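Local structure of transferrin (Manduca sexta, 6WB6) at residues 351-356 against 593-598; 367-372 against 630-635; 376-381 against 608-613. The protein binds a single ferric ion together with a carbonate anion and transports iron as a secreted glycoprotein of an insect. All blocks are in the same frame, centred on the assembly; numbering follows the deposited sequence.

Contact 1: residues 351-356 against 593-598; sequences LVVRLC and DFLSDV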
# COMPACT_ATOMS: atom_id res chain seq x y z
N LEU A 351 15.75 11.64 -2.08
CA LEU A 351 15.08 11.86 -0.80
C LEU A 351 14.92 10.55 -0.06
O LEU A 351 14.60 9.52 -0.66
CB LEU A 351 13.72 12.53 -0.99
CG LEU A 351 13.00 12.83 0.33
CD1 LEU A 351 13.79 13.82 1.19
CD2 LEU A 351 11.61 13.32 0.08
N VAL A 352 15.12 10.59 1.25
CA VAL A 352 15.02 9.41 2.10
C VAL A 352 14.09 9.74 3.24
O VAL A 352 14.15 10.83 3.81
CB VAL A 352 16.41 8.98 2.63
CG1 VAL A 352 16.28 7.86 3.67
CG2 VAL A 352 17.30 8.56 1.48
N VAL A 353 13.20 8.81 3.55
CA VAL A 353 12.34 8.91 4.72
C VAL A 353 12.83 7.87 5.72
O VAL A 353 12.94 6.67 5.41
CB VAL A 353 10.87 8.72 4.34
CG1 VAL A 353 10.61 7.35 3.74
CG2 VAL A 353 9.97 8.94 5.55
N ARG A 354 13.18 8.33 6.92
CA ARG A 354 13.80 7.50 7.95
C ARG A 354 12.73 7.15 8.97
O ARG A 354 12.23 8.04 9.67
CB ARG A 354 14.97 8.20 8.62
CG ARG A 354 16.04 8.70 7.68
CD ARG A 354 16.95 9.68 8.36
NE ARG A 354 16.22 10.91 8.67
CZ ARG A 354 16.70 11.91 9.41
NH1 ARG A 354 17.92 11.83 9.94
NH2 ARG A 354 15.95 12.98 9.65
N LEU A 355 12.34 5.89 9.01
CA LEU A 355 11.39 5.41 10.00
C LEU A 355 12.17 4.94 11.21
O LEU A 355 13.13 4.18 11.07
CB LEU A 355 10.54 4.26 9.47
CG LEU A 355 9.71 3.55 10.55
CD1 LEU A 355 8.69 4.47 11.16
CD2 LEU A 355 9.05 2.28 9.99
N CYS A 356 11.75 5.37 12.39
CA CYS A 356 12.41 4.95 13.62
C CYS A 356 11.72 3.69 14.12
O CYS A 356 10.49 3.64 14.20
CB CYS A 356 12.37 6.05 14.67
SG CYS A 356 13.44 5.62 16.10
N ASP A 593 9.63 20.67 11.08
CA ASP A 593 10.45 21.57 10.27
C ASP A 593 11.18 20.89 9.13
O ASP A 593 12.11 21.49 8.57
CB ASP A 593 11.44 22.31 11.16
CG ASP A 593 10.74 23.27 12.07
OD1 ASP A 593 9.86 23.98 11.56
OD2 ASP A 593 11.04 23.26 13.29
N PHE A 594 10.79 19.68 8.74
CA PHE A 594 11.54 18.96 7.74
C PHE A 594 10.61 18.41 6.66
O PHE A 594 9.96 19.19 5.98
CB PHE A 594 12.38 17.90 8.42
CG PHE A 594 13.33 18.48 9.41
CD1 PHE A 594 14.46 19.12 8.99
CD2 PHE A 594 13.06 18.43 10.76
CE1 PHE A 594 15.34 19.67 9.89
CE2 PHE A 594 13.94 19.01 11.66
CZ PHE A 594 15.07 19.63 11.21
N LEU A 595 10.53 17.09 6.50
CA LEU A 595 9.76 16.53 5.39
C LEU A 595 8.30 16.91 5.54
O LEU A 595 7.76 16.94 6.65
CB LEU A 595 9.93 15.01 5.34
CG LEU A 595 11.26 14.44 4.83
CD1 LEU A 595 12.34 14.58 5.85
CD2 LEU A 595 11.15 12.99 4.50
N SER A 596 7.66 17.23 4.41
CA SER A 596 6.22 17.50 4.43
C SER A 596 5.46 16.23 4.82
O SER A 596 5.97 15.12 4.70
CB SER A 596 5.74 17.96 3.06
OG SER A 596 5.77 16.88 2.14
N ASP A 597 4.22 16.41 5.29
CA ASP A 597 3.38 15.26 5.59
C ASP A 597 3.17 14.38 4.36
O ASP A 597 3.17 13.15 4.45
CB ASP A 597 2.06 15.72 6.19
CG ASP A 597 2.23 16.25 7.62
OD1 ASP A 597 3.38 16.27 8.08
OD2 ASP A 597 1.24 16.66 8.27
N VAL A 598 3.03 15.00 3.18
CA VAL A 598 2.90 14.23 1.94
C VAL A 598 4.15 13.38 1.72
O VAL A 598 4.07 12.16 1.51
CB VAL A 598 2.62 15.20 0.77
CG1 VAL A 598 2.73 14.50 -0.57
CG2 VAL A 598 1.22 15.82 0.96
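Strand 352-357 passes the turn leading into helix 597-611 with its backbone nearest at V353 and L595, whose CA atoms lie 8.1 Å apart, and no hydrogen bond joins the two segments. The strand belongs to the second transferrin repeat, a domain of the periplasmic-binding-protein type, and pairs in parallel with strand 381-386, the two being connected by helix 360-375 in a beta-alpha-beta crossover. From segment 593-598, L595 alone comes within contact distance; facing it are L351, V353 and the carbonyl of V352. The L595 side chain points at the strand, and one methyl branch, CD2, does all the close touching. With CG beside the backbone N and anti to the carbonyl carbon (chi1 -74°), L595 extends from the turn to the strand. Its methyl meets the end of L351, whose CD1 is 4.3 Å from L595 CD2, and, in another direction, the root of V353, where CB stands equally far from the same methyl. L351, turned toward the turn, also packs on S599 of the helix. Directly after L595, S596 is the N-cap of helix 597-611, its OG hydrogen-bonded to S599 N; L595 is the residue just before this cap. L595 also touches D403, the salt-bridge partner of R354. Between L351 and V353, the strand backbone itself completes the contact: L595 CD2 lies 3.8 Å from the carbonyl O of V352, a van der Waals approach of a methyl to a peptide oxygen.

Contact 2: residues 367-372 against 630-635; sequences RAMSVF and VIFNNA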
# COMPACT_ATOMS: atom_id res chain seq x y z
N ARG A 367 13.99 -3.02 6.97
CA ARG A 367 14.96 -3.12 5.89
C ARG A 367 14.44 -3.99 4.75
O ARG A 367 14.72 -3.70 3.58
CB ARG A 367 16.28 -3.68 6.41
CG ARG A 367 17.06 -2.62 7.20
CD ARG A 367 18.38 -3.17 7.76
NE ARG A 367 19.14 -2.11 8.42
CZ ARG A 367 20.04 -2.31 9.37
NH1 ARG A 367 20.31 -3.56 9.79
NH2 ARG A 367 20.68 -1.27 9.91
N ALA A 368 13.73 -5.08 5.06
CA ALA A 368 13.16 -5.90 3.99
C ALA A 368 12.06 -5.13 3.28
O ALA A 368 11.95 -5.16 2.06
CB ALA A 368 12.64 -7.23 4.55
N MET A 369 11.27 -4.38 4.05
CA MET A 369 10.26 -3.51 3.47
C MET A 369 10.88 -2.41 2.61
O MET A 369 10.34 -2.06 1.56
CB MET A 369 9.42 -2.90 4.59
CG MET A 369 8.29 -2.04 4.15
SD MET A 369 7.12 -1.86 5.49
CE MET A 369 8.20 -1.35 6.82
N SER A 370 12.02 -1.85 3.03
CA SER A 370 12.65 -0.80 2.24
C SER A 370 13.09 -1.32 0.89
O SER A 370 12.91 -0.66 -0.13
CB SER A 370 13.85 -0.21 2.95
OG SER A 370 14.57 0.56 2.05
N VAL A 371 13.75 -2.48 0.87
CA VAL A 371 14.26 -3.00 -0.39
C VAL A 371 13.10 -3.35 -1.32
O VAL A 371 13.16 -3.13 -2.53
CB VAL A 371 15.17 -4.21 -0.15
CG1 VAL A 371 15.85 -4.57 -1.42
CG2 VAL A 371 16.24 -3.89 0.86
N PHE A 372 12.00 -3.86 -0.75
CA PHE A 372 10.84 -4.14 -1.58
C PHE A 372 10.27 -2.85 -2.16
O PHE A 372 10.08 -2.73 -3.38
CB PHE A 372 9.80 -4.89 -0.76
CG PHE A 372 8.52 -5.11 -1.49
CD1 PHE A 372 8.45 -6.08 -2.47
CD2 PHE A 372 7.42 -4.35 -1.22
CE1 PHE A 372 7.28 -6.27 -3.18
CE2 PHE A 372 6.25 -4.53 -1.93
CZ PHE A 372 6.19 -5.50 -2.90
N VAL A 630 4.86 -6.28 14.43
CA VAL A 630 6.12 -5.61 14.16
C VAL A 630 5.85 -4.44 13.21
O VAL A 630 5.37 -4.64 12.09
CB VAL A 630 7.14 -6.59 13.56
CG1 VAL A 630 8.48 -5.92 13.49
CG2 VAL A 630 7.21 -7.87 14.40
N ILE A 631 6.18 -3.23 13.66
CA ILE A 631 5.95 -1.97 12.93
C ILE A 631 4.46 -1.69 12.80
O ILE A 631 3.99 -0.62 13.20
CB ILE A 631 6.60 -1.97 11.53
CG1 ILE A 631 8.11 -2.11 11.67
CG2 ILE A 631 6.28 -0.64 10.82
CD1 ILE A 631 8.89 -2.07 10.40
N PHE A 632 3.71 -2.62 12.22
CA PHE A 632 2.26 -2.49 12.12
C PHE A 632 1.62 -3.59 12.95
O PHE A 632 2.19 -4.67 13.12
CB PHE A 632 1.77 -2.59 10.65
CG PHE A 632 2.52 -1.66 9.69
CD1 PHE A 632 2.23 -0.31 9.64
CD2 PHE A 632 3.51 -2.15 8.86
CE1 PHE A 632 2.92 0.54 8.81
CE2 PHE A 632 4.20 -1.31 8.01
CZ PHE A 632 3.90 0.05 7.97
N ASN A 633 0.43 -3.31 13.46
CA ASN A 633 -0.32 -4.38 14.09
C ASN A 633 -0.85 -5.33 13.03
O ASN A 633 -1.29 -4.89 11.96
CB ASN A 633 -1.46 -3.83 14.92
CG ASN A 633 -0.95 -3.13 16.15
OD1 ASN A 633 -0.34 -3.77 16.99
ND2 ASN A 633 -1.16 -1.82 16.23
N ASN A 634 -0.79 -6.62 13.32
CA ASN A 634 -1.33 -7.62 12.39
C ASN A 634 -2.78 -7.33 12.03
O ASN A 634 -3.23 -7.71 10.96
CB ASN A 634 -1.23 -9.04 13.00
CG ASN A 634 0.20 -9.57 13.04
OD1 ASN A 634 1.18 -8.82 13.20
ND2 ASN A 634 0.33 -10.90 12.92
N ALA A 635 -3.52 -6.64 12.90
CA ALA A 635 -4.92 -6.32 12.61
C ALA A 635 -5.08 -5.17 11.63
O ALA A 635 -6.19 -4.95 11.12
CB ALA A 635 -5.66 -5.97 13.90
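M369, on helix 360-375, and the pair I631 and F632, in the loop before strand 638-641, bring their side chains together in a small apolar cluster without a hydrogen bond between the segments. The methionine sets CG anti to the backbone N (chi1 -177°) and runs extended until it bends at chi3, which carries CE on to I631 while it stays near the ring edge of F632. SD lies at the edge of the F632 ring and in its plane, 3.9 Å from CE2; measured from the ring centroid it is 5.2 Å away and 89° off the normal. This is an edge-on Met-aromatic contact. Beyond the bend, CE meets the end of I631 tip to tip, 3.7 Å from CD1. I631 serves both partners: while CD1 reaches the methionine, its CG2 lies 3.5 Å above one face of the phenyl ring, displaced toward the rim. The ring is therefore touched by neighbouring apolar atoms at an edge and on a face. The positive phi of I631 (67°) and a weak hydrogen bond from F632 N to V630 O fit a tight gamma turn, which places I631 and F632 side by side. The contact is interior packing away from the iron site, and it ties the crossover helix of the second repeat to the loop. M369 also packs on L607 of helix 597-611 and on L382 of strand 381-386, while the F632 ring meets that of W588 in strand 587-590.

Contact 3: residues 376-381 against 608-613; sequences RDIRPI and AQMLAT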
# COMPACT_ATOMS: atom_id res chain seq x y z
N ARG A 376 9.93 -1.60 -6.14
CA ARG A 376 8.59 -1.42 -6.67
C ARG A 376 8.28 0.04 -7.00
O ARG A 376 7.11 0.44 -7.02
CB ARG A 376 7.57 -1.96 -5.68
CG ARG A 376 7.61 -3.48 -5.52
CD ARG A 376 6.90 -4.19 -6.67
NE ARG A 376 7.27 -5.60 -6.73
CZ ARG A 376 6.64 -6.51 -7.47
NH1 ARG A 376 5.61 -6.17 -8.22
NH2 ARG A 376 7.05 -7.78 -7.45
N ASP A 377 9.32 0.86 -7.19
CA ASP A 377 9.22 2.22 -7.69
C ASP A 377 8.50 3.16 -6.73
O ASP A 377 7.94 4.18 -7.16
CB ASP A 377 8.53 2.28 -9.06
CG ASP A 377 8.89 3.57 -9.82
OD1 ASP A 377 10.10 3.81 -9.99
OD2 ASP A 377 7.99 4.35 -10.16
N ILE A 378 8.53 2.86 -5.43
CA ILE A 378 7.96 3.74 -4.42
C ILE A 378 9.09 4.62 -3.91
O ILE A 378 10.18 4.13 -3.64
CB ILE A 378 7.32 2.95 -3.28
CG1 ILE A 378 6.19 2.09 -3.84
CG2 ILE A 378 6.82 3.86 -2.16
CD1 ILE A 378 5.51 1.27 -2.74
N ARG A 379 8.83 5.94 -3.86
CA ARG A 379 9.84 6.96 -3.56
C ARG A 379 9.12 8.02 -2.72
O ARG A 379 8.01 8.45 -3.09
CB ARG A 379 10.43 7.60 -4.81
CG ARG A 379 11.11 6.64 -5.75
CD ARG A 379 12.43 6.15 -5.21
NE ARG A 379 13.16 5.39 -6.21
CZ ARG A 379 12.94 4.12 -6.53
NH1 ARG A 379 11.99 3.42 -5.90
NH2 ARG A 379 13.68 3.53 -7.47
N PRO A 380 9.72 8.48 -1.62
CA PRO A 380 11.08 8.33 -1.07
C PRO A 380 11.53 6.93 -0.65
O PRO A 380 10.75 6.07 -0.23
CB PRO A 380 11.04 9.25 0.16
CG PRO A 380 9.61 9.35 0.52
CD PRO A 380 8.88 9.35 -0.78
N ILE A 381 12.84 6.74 -0.79
CA ILE A 381 13.49 5.54 -0.28
C ILE A 381 13.29 5.47 1.21
O ILE A 381 13.42 6.48 1.92
CB ILE A 381 14.99 5.58 -0.62
CG1 ILE A 381 15.19 5.50 -2.13
CG2 ILE A 381 15.76 4.46 0.07
CD1 ILE A 381 16.45 6.18 -2.61
N ALA A 608 1.06 0.23 1.71
CA ALA A 608 -0.18 -0.35 2.21
C ALA A 608 -1.15 -0.62 1.08
O ALA A 608 -1.85 -1.63 1.07
CB ALA A 608 -0.81 0.59 3.23
N GLN A 609 -1.18 0.27 0.09
CA GLN A 609 -2.18 0.09 -0.95
C GLN A 609 -1.71 -0.91 -2.01
O GLN A 609 -2.48 -1.75 -2.47
CB GLN A 609 -2.55 1.44 -1.52
CG GLN A 609 -1.86 1.87 -2.77
CD GLN A 609 -2.44 3.18 -3.28
OE1 GLN A 609 -3.42 3.70 -2.73
NE2 GLN A 609 -1.82 3.74 -4.33
N MET A 610 -0.42 -0.89 -2.33
CA MET A 610 0.14 -1.91 -3.22
C MET A 610 0.02 -3.32 -2.63
O MET A 610 -0.14 -4.29 -3.38
CB MET A 610 1.61 -1.58 -3.49
CG MET A 610 2.29 -2.57 -4.40
SD MET A 610 4.02 -2.15 -4.69
CE MET A 610 4.53 -2.19 -3.00
N LEU A 611 0.14 -3.46 -1.32
CA LEU A 611 0.20 -4.78 -0.70
C LEU A 611 -1.12 -5.24 -0.12
O LEU A 611 -1.20 -6.34 0.44
CB LEU A 611 1.25 -4.79 0.40
CG LEU A 611 2.67 -4.65 -0.13
CD1 LEU A 611 3.59 -4.44 1.09
CD2 LEU A 611 3.08 -5.89 -0.94
N ALA A 612 -2.17 -4.44 -0.25
CA ALA A 612 -3.44 -4.81 0.36
C ALA A 612 -3.96 -6.12 -0.22
O ALA A 612 -4.49 -6.97 0.51
CB ALA A 612 -4.44 -3.66 0.19
N THR A 613 -3.79 -6.30 -1.52
CA THR A 613 -4.17 -7.52 -2.22
C THR A 613 -2.99 -8.42 -2.54
O THR A 613 -3.20 -9.51 -3.09
CB THR A 613 -4.88 -7.16 -3.52
OG1 THR A 613 -3.90 -6.89 -4.53
CG2 THR A 613 -5.78 -5.94 -3.32
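M610, near the end of helix 597-611, lays its thioether against R376 and I378, just where helix 360-375 gives way to the link to strand 381-386 in the second transferrin repeat. Before it in the sequence, A608 packs on Y621 and Q609 touches P170. M610 itself points at the link, straight through chi1 and chi2 and bent at chi3 (59°), which swings CE toward I378 while it stays near R376 CB. SD sits 3.7 Å from CB of R376 and 3.9 Å from its CG, the two side chains crossing at about a right angle, so the sulfur lies against the arginine's aliphatic part. CE meets CD1 of I378 at 3.6 Å. Replacing this methionine by an alanine would probably open a gap beside the I378 CD1 methyl and the aliphatic part of R376. Beyond this packing, the R376 guanidinium forms salt bridges through NH2 with D60 and D57; D57 is a predicted iron ligand, but the iron seen here is bound by Y90 and Y204 and lies about 12 Å from the R376 side chain. After M610 comes L611, which packs on F372 and F618. In the link, D377 has positive phi and is the C-prime residue of a Schellman motif ending helix 360-375, which directs the chain toward strand 381-386, while I378 also packs on T603, S606 and L607 of helix 597-611.

How the contacts relate
All three contacts join the early beta-alpha-beta unit of the second transferrin repeat to later parts of the chain. Their first segments are strand 352-357, helix 360-375 and the link to strand 381-386, in that order. The second segments run differently: contact 3 is nested inside the loop closed by contact 2, and contact 1 crosses both. Contact 1 lies in the loop leading into helix 597-611 and contact 3 toward its other end, with centres 16 Å apart and strand pairing around I381 between them. Contacts 1 and 2, 17 Å apart, meet where L355 packs on I631; contacts 2 and 3, 11 Å apart, meet through F372. Residues distant in sequence thus pack around one strand-helix-strand unit.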